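Amorpha-4,11-diene synthase (Artemisia annua, PDB 4GAX) is a sesquiterpene synthase, a mutant of an alpha-bisabolol synthase, that probably cyclises farnesyl diphosphate with loss of its diphosphate group. Local coordinates at residues Q499-D502 with L503-D506; L448-Y451 with K452-G456. All blocks are in the same frame, centred on the assembly; numbering follows the deposited sequence.

Overall arrangement
Contacts 1 and 2 are stretches of two helices that pack against each other in this all-helical enzyme. Contact 2, on helix 447-461, comes first along the chain; contact 1 follows on helix 489-513. Both belong to the metal-binding domain of the terpene synthase, and their centres lie about 10 Å apart. The two helices meet directly: Trp504 CZ3 comes to 3.5 Å from Leu455 CD2, Leu455 CD1 also packs on Val500 CG1, and Asp506 CB rests against Tyr451 CE2. Helix 519-535 touches side chains of both contacts, so the pair belongs to a larger helical bundle.

Contact 1: residues Q499-D502 with L503-D506; sequences QVED and LWKD
Val500 and Trp504 lie side by side on helix 489-513 and illustrate i to i+4 pairing along an alpha-helix of the terpene synthase fold. Their contact is apolar. Val500 holds CG1 trans to its own backbone N (chi1 167°), which sends this methyl forward to the pyrrole side of the indole, 3.5 Å from Trp504 NE1. Beyond the segments, the indole packs on Val529 of helix 519-535 and has a cation-pi partner in Lys216. Replacing Trp504 by an alanine would probably open a gap between Val500 and helix 519-535 and leave Lys216 without its aromatic mate.

Polar side chains make two separate contacts, one at the indole edge and the other away from it. The bend of Glu501 at chi2 (-49°) brings its carboxylate back to the ring edge, where OE1 lies near the indole plane and 3.6 Å from Trp504 CD1; the two planes are turned 48° apart. Asp502 OD1 and Lys505 NZ form a long salt bridge of 3.9 Å. Each residue has another partner: Glu178 is the stronger one for Lys505, and Lys498 pairs with Asp502 OD2.

The main chain supplies four successive i to i+4 hydrogen bonds. At the first of them Leu503 also lays its CG against the acceptor, Gln499 O, at 3.4 Å. The last runs from Asp506 N to Asp502 O at 2.9 Å. That carbonyl oxygen is gripped twice, because a water donates to Asp502 O at 3.1 Å and, with its other hydrogen, to Asp506 OD1 at 3.2 Å.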
ATOM      1  N   GLN A 499       9.460  13.976 -12.027  1.00 22.16           N
ATOM      2  CA  GLN A 499       9.442  12.621 -12.582  1.00 32.14           C
ATOM      3  C   GLN A 499       8.650  11.663 -11.685  1.00 33.79           C
ATOM      4  O   GLN A 499       7.880  10.809 -12.164  1.00 24.57           O
ATOM      5  CB  GLN A 499      10.876  12.131 -12.776  1.00 39.89           C
ATOM      6  CG  GLN A 499      11.028  10.704 -13.260  1.00 54.94           C
ATOM      7  CD  GLN A 499      12.489  10.359 -13.510  1.00 71.18           C
ATOM      8  OE1 GLN A 499      13.349  10.603 -12.660  1.00 67.43           O
ATOM      9  NE2 GLN A 499      12.778   9.812 -14.687  1.00 77.88           N
ATOM     10  N   VAL A 500       8.814  11.816 -10.375  1.00 26.60           N
ATOM     11  CA  VAL A 500       8.039  11.004  -9.440  1.00 22.64           C
ATOM     12  C   VAL A 500       6.544  11.324  -9.522  1.00 22.08           C
ATOM     13  O   VAL A 500       5.692  10.422  -9.501  1.00 20.71           O
ATOM     14  CB  VAL A 500       8.560  11.161  -7.997  1.00 26.15           C
ATOM     15  CG1 VAL A 500       7.561  10.585  -7.006  1.00 22.12           C
ATOM     16  CG2 VAL A 500       9.936  10.503  -7.858  1.00 25.68           C
ATOM     17  N   GLU A 501       6.206  12.601  -9.617  1.00 29.08           N
ATOM     18  CA  GLU A 501       4.797  12.971  -9.755  1.00 24.24           C
ATOM     19  C   GLU A 501       4.211  12.400 -11.038  1.00 25.39           C
ATOM     20  O   GLU A 501       3.066  11.946 -11.063  1.00 25.28           O
ATOM     21  CB  GLU A 501       4.627  14.492  -9.726  1.00 29.32           C
ATOM     22  CG  GLU A 501       4.809  15.072  -8.334  1.00 37.95           C
ATOM     23  CD  GLU A 501       3.993  14.314  -7.280  1.00 41.21           C
ATOM     24  OE1 GLU A 501       4.594  13.588  -6.457  1.00 40.35           O
ATOM     25  OE2 GLU A 501       2.755  14.442  -7.279  1.00 43.36           O
ATOM     26  N   ASP A 502       4.992  12.438 -12.110  1.00 26.71           N
ATOM     27  CA  ASP A 502       4.569  11.817 -13.365  1.00 25.39           C
ATOM     28  C   ASP A 502       4.216  10.348 -13.161  1.00 21.97           C
ATOM     29  O   ASP A 502       3.217   9.861 -13.685  1.00 25.13           O
ATOM     30  CB  ASP A 502       5.678  11.938 -14.407  1.00 34.36           C
ATOM     31  CG  ASP A 502       5.726  13.312 -15.047  1.00 45.48           C
ATOM     32  OD1 ASP A 502       4.923  14.179 -14.639  1.00 40.04           O
ATOM     33  OD2 ASP A 502       6.563  13.521 -15.956  1.00 51.70           O
ATOM     34  N   LEU A 503       5.029   9.647 -12.381  1.00 17.38           N
ATOM     35  CA  LEU A 503       4.812   8.213 -12.159  1.00 16.71           C
ATOM     36  C   LEU A 503       3.522   7.919 -11.402  1.00 13.69           C
ATOM     37  O   LEU A 503       2.804   6.969 -11.731  1.00 17.74           O
ATOM     38  CB  LEU A 503       6.017   7.599 -11.436  1.00 22.97           C
ATOM     39  CG  LEU A 503       7.234   7.444 -12.343  1.00 35.20           C
ATOM     40  CD1 LEU A 503       8.477   7.207 -11.501  1.00 32.18           C
ATOM     41  CD2 LEU A 503       7.027   6.302 -13.341  1.00 34.14           C
ATOM     42  N   TRP A 504       3.215   8.702 -10.372  1.00 20.08           N
ATOM     43  CA  TRP A 504       1.967   8.464  -9.645  1.00 21.75           C
ATOM     44  C   TRP A 504       0.791   8.630 -10.597  1.00 22.87           C
ATOM     45  O   TRP A 504      -0.206   7.902 -10.506  1.00 18.43           O
ATOM     46  CB  TRP A 504       1.799   9.425  -8.451  1.00 20.69           C
ATOM     47  CG  TRP A 504       2.785   9.235  -7.311  1.00 23.30           C
ATOM     48  CD1 TRP A 504       3.738  10.129  -6.892  1.00 18.14           C
ATOM     49  CD2 TRP A 504       2.887   8.100  -6.432  1.00 21.98           C
ATOM     50  NE1 TRP A 504       4.432   9.610  -5.820  1.00 22.38           N
ATOM     51  CE2 TRP A 504       3.931   8.370  -5.517  1.00 21.85           C
ATOM     52  CE3 TRP A 504       2.197   6.884  -6.324  1.00 21.24           C
ATOM     53  CZ2 TRP A 504       4.305   7.466  -4.515  1.00 25.61           C
ATOM     54  CZ3 TRP A 504       2.575   5.979  -5.323  1.00 21.62           C
ATOM     55  CH2 TRP A 504       3.615   6.279  -4.436  1.00 20.44           C
ATOM     56  N   LYS A 505       0.892   9.604 -11.498  1.00 20.44           N
ATOM     57  CA  LYS A 505      -0.175   9.819 -12.473  1.00 18.73           C
ATOM     58  C   LYS A 505      -0.268   8.645 -13.460  1.00 17.55           C
ATOM     59  O   LYS A 505      -1.371   8.216 -13.828  1.00 20.35           O
ATOM     60  CB  LYS A 505       0.008  11.163 -13.203  1.00 20.95           C
ATOM     61  CG  LYS A 505      -0.472  12.371 -12.370  1.00 24.11           C
ATOM     62  CD  LYS A 505      -0.328  13.707 -13.114  1.00 28.53           C
ATOM     63  CE  LYS A 505       1.127  14.042 -13.375  1.00 28.10           C
ATOM     64  NZ  LYS A 505       1.243  15.374 -14.050  1.00 24.99           N
ATOM     65  N   ASP A 506       0.882   8.138 -13.898  1.00 19.27           N
ATOM     66  CA  ASP A 506       0.902   6.969 -14.780  1.00 21.00           C
ATOM     67  C   ASP A 506       0.248   5.780 -14.088  1.00 20.52           C
ATOM     68  O   ASP A 506      -0.516   5.017 -14.692  1.00 22.68           O
ATOM     69  CB  ASP A 506       2.344   6.605 -15.149  1.00 21.42           C
ATOM     70  CG  ASP A 506       2.938   7.542 -16.177  1.00 30.78           C
ATOM     71  OD1 ASP A 506       2.180   8.033 -17.049  1.00 27.17           O
ATOM     72  OD2 ASP A 506       4.165   7.783 -16.116  1.00 37.29           O
TER
HETATM   73  O   HOH W   1       3.092  11.040 -16.585  1.00 50.54           O

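Contact 2: residues L448-Y451 with K452-G456; sequences LLRY and KGILG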
ATOM      1  N   LEU A 448       1.597  -1.372 -15.174  1.00 28.54           N
ATOM      2  CA  LEU A 448       1.410  -1.033 -13.765  1.00 26.53           C
ATOM      3  C   LEU A 448       2.559  -1.567 -12.888  1.00 27.94           C
ATOM      4  O   LEU A 448       3.037  -0.868 -11.995  1.00 25.04           O
ATOM      5  CB  LEU A 448       0.068  -1.550 -13.261  1.00 25.66           C
ATOM      6  CG  LEU A 448      -0.244  -1.428 -11.765  1.00 29.95           C
ATOM      7  CD1 LEU A 448      -0.260   0.033 -11.322  1.00 30.28           C
ATOM      8  CD2 LEU A 448      -1.575  -2.082 -11.449  1.00 35.73           C
ATOM      9  N   LEU A 449       3.010  -2.790 -13.154  1.00 24.55           N
ATOM     10  CA  LEU A 449       4.094  -3.372 -12.363  1.00 32.00           C
ATOM     11  C   LEU A 449       5.434  -2.748 -12.742  1.00 27.67           C
ATOM     12  O   LEU A 449       6.303  -2.556 -11.892  1.00 26.43           O
ATOM     13  CB  LEU A 449       4.135  -4.894 -12.514  1.00 26.39           C
ATOM     14  CG  LEU A 449       2.882  -5.607 -11.988  1.00 29.62           C
ATOM     15  CD1 LEU A 449       3.017  -7.138 -12.118  1.00 29.80           C
ATOM     16  CD2 LEU A 449       2.593  -5.213 -10.558  1.00 27.15           C
ATOM     17  N   ARG A 450       5.602  -2.431 -14.023  1.00 24.51           N
ATOM     18  CA  ARG A 450       6.797  -1.727 -14.479  1.00 27.57           C
ATOM     19  C   ARG A 450       6.900  -0.370 -13.801  1.00 29.02           C
ATOM     20  O   ARG A 450       7.991   0.050 -13.388  1.00 27.09           O
ATOM     21  CB  ARG A 450       6.763  -1.516 -15.996  1.00 34.19           C
ATOM     22  CG  ARG A 450       8.086  -1.010 -16.579  1.00 34.68           C
ATOM     23  CD  ARG A 450       7.893  -0.428 -17.969  1.00 50.88           C
ATOM     24  NE  ARG A 450       6.922  -1.198 -18.750  1.00 67.75           N
ATOM     25  CZ  ARG A 450       5.998  -0.660 -19.545  1.00 72.31           C
ATOM     26  NH1 ARG A 450       5.908   0.660 -19.672  1.00 72.27           N
ATOM     27  NH2 ARG A 450       5.160  -1.444 -20.215  1.00 69.33           N
ATOM     28  N   TYR A 451       5.765   0.324 -13.708  1.00 25.34           N
ATOM     29  CA  TYR A 451       5.733   1.647 -13.098  1.00 28.78           C
ATOM     30  C   TYR A 451       6.067   1.562 -11.602  1.00 20.55           C
ATOM     31  O   TYR A 451       6.845   2.368 -11.085  1.00 32.18           O
ATOM     32  CB  TYR A 451       4.363   2.311 -13.305  1.00 19.41           C
ATOM     33  CG  TYR A 451       4.122   2.844 -14.714  1.00 25.02           C
ATOM     34  CD1 TYR A 451       5.147   3.429 -15.449  1.00 25.21           C
ATOM     35  CD2 TYR A 451       2.869   2.742 -15.307  1.00 26.67           C
ATOM     36  CE1 TYR A 451       4.923   3.923 -16.734  1.00 31.84           C
ATOM     37  CE2 TYR A 451       2.635   3.223 -16.596  1.00 28.61           C
ATOM     38  CZ  TYR A 451       3.658   3.816 -17.296  1.00 36.68           C
ATOM     39  OH  TYR A 451       3.417   4.298 -18.565  1.00 40.02           O
ATOM     40  N   LYS A 452       5.442   0.609 -10.911  1.00 26.54           N
ATOM     41  CA  LYS A 452       5.742   0.352  -9.508  1.00 29.42           C
ATOM     42  C   LYS A 452       7.247   0.147  -9.311  1.00 38.04           C
ATOM     43  O   LYS A 452       7.865   0.780  -8.446  1.00 34.83           O
ATOM     44  CB  LYS A 452       4.983  -0.888  -9.029  1.00 28.14           C
ATOM     45  CG  LYS A 452       5.224  -1.254  -7.569  1.00 29.94           C
ATOM     46  CD  LYS A 452       4.438  -2.517  -7.190  1.00 32.49           C
ATOM     47  CE  LYS A 452       4.647  -2.904  -5.720  1.00 39.90           C
ATOM     48  NZ  LYS A 452       6.088  -2.981  -5.343  1.00 51.81           N
ATOM     49  N   GLY A 453       7.836  -0.718 -10.134  1.00 33.43           N
ATOM     50  CA  GLY A 453       9.264  -0.986 -10.060  1.00 37.01           C
ATOM     51  C   GLY A 453      10.125   0.253 -10.266  1.00 38.25           C
ATOM     52  O   GLY A 453      11.093   0.479  -9.531  1.00 32.64           O
ATOM     53  N   ILE A 454       9.782   1.061 -11.267  1.00 37.67           N
ATOM     54  CA  ILE A 454      10.548   2.272 -11.560  1.00 26.36           C
ATOM     55  C   ILE A 454      10.386   3.307 -10.440  1.00 28.43           C
ATOM     56  O   ILE A 454      11.364   3.925  -9.998  1.00 30.30           O
ATOM     57  CB  ILE A 454      10.105   2.919 -12.882  1.00 32.82           C
ATOM     58  CG1 ILE A 454      10.392   1.993 -14.069  1.00 47.02           C
ATOM     59  CG2 ILE A 454      10.826   4.249 -13.090  1.00 38.84           C
ATOM     60  CD1 ILE A 454       9.944   2.578 -15.406  1.00 46.68           C
ATOM     61  N   LEU A 455       9.151   3.492  -9.983  1.00 28.54           N
ATOM     62  CA  LEU A 455       8.861   4.437  -8.907  1.00 30.91           C
ATOM     63  C   LEU A 455       9.626   4.057  -7.637  1.00 27.55           C
ATOM     64  O   LEU A 455      10.168   4.919  -6.951  1.00 30.31           O
ATOM     65  CB  LEU A 455       7.361   4.453  -8.616  1.00 26.89           C
ATOM     66  CG  LEU A 455       6.877   5.291  -7.422  1.00 28.89           C
ATOM     67  CD1 LEU A 455       7.257   6.752  -7.569  1.00 26.91           C
ATOM     68  CD2 LEU A 455       5.376   5.159  -7.271  1.00 30.75           C
ATOM     69  N   GLY A 456       9.658   2.760  -7.337  1.00 30.44           N
ATOM     70  CA  GLY A 456      10.368   2.249  -6.179  1.00 29.31           C
ATOM     71  C   GLY A 456      11.844   2.586  -6.240  1.00 37.58           C
ATOM     72  O   GLY A 456      12.448   2.958  -5.225  1.00 33.92           O
TER
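Ile454 packs against the carbonyl oxygen of Arg450: its N donates to Arg450 O at 3.0 Å while its CG1 sits 3.2 Å from that same oxygen. The cause lies in the first torsion of Ile454, which places CG1 beside the backbone N (chi1 -64°) and turns it back along helix 447-461. CD1 then reaches CG of Arg450 at 4.2 Å, a glancing meeting of two aliphatic stems.

The neighbouring residues repeat the pattern with different side chains. Leu455 N donates to Tyr451 O at 2.8 Å, a short and nearly straight bond (N-H...O 167°), and Leu455 CB lies 3.3 Å from the same acceptor. Lys452 N bonds to Leu448 O at 3.0 Å, with CB of the lysine 3.5 Å from that oxygen; Gly453 N makes the equivalent bond to Leu449 O and has no side chain to add. These four i to i+4 bonds hold an unbroken alpha-helical ladder.

Further out, the side chains diverge to meet other helices. The buried stem of Lys452 runs out extended as far as CE, then bends at chi4 (-51°), and lies on Val529 and Leu532 of helix 519-535 and on Ala419. Leu448 packs on Leu522 and Val525 of that same helix 519-535, while Leu449 rests on Thr423 of helix 419-429. Both leucines also touch Trp441 of helix 436-443. Tyr451 turns towards helix 489-513 and touches Ile507 there.

Chemically, then, the segments are joined mainly by main-chain hydrogen bonds, with aliphatic carbons close beside carbonyl oxygens; the hydrogen bonds within this stretch are all main-chain, while Leu448, Leu449, Tyr451, Lys452 and Leu455 pack on other helices.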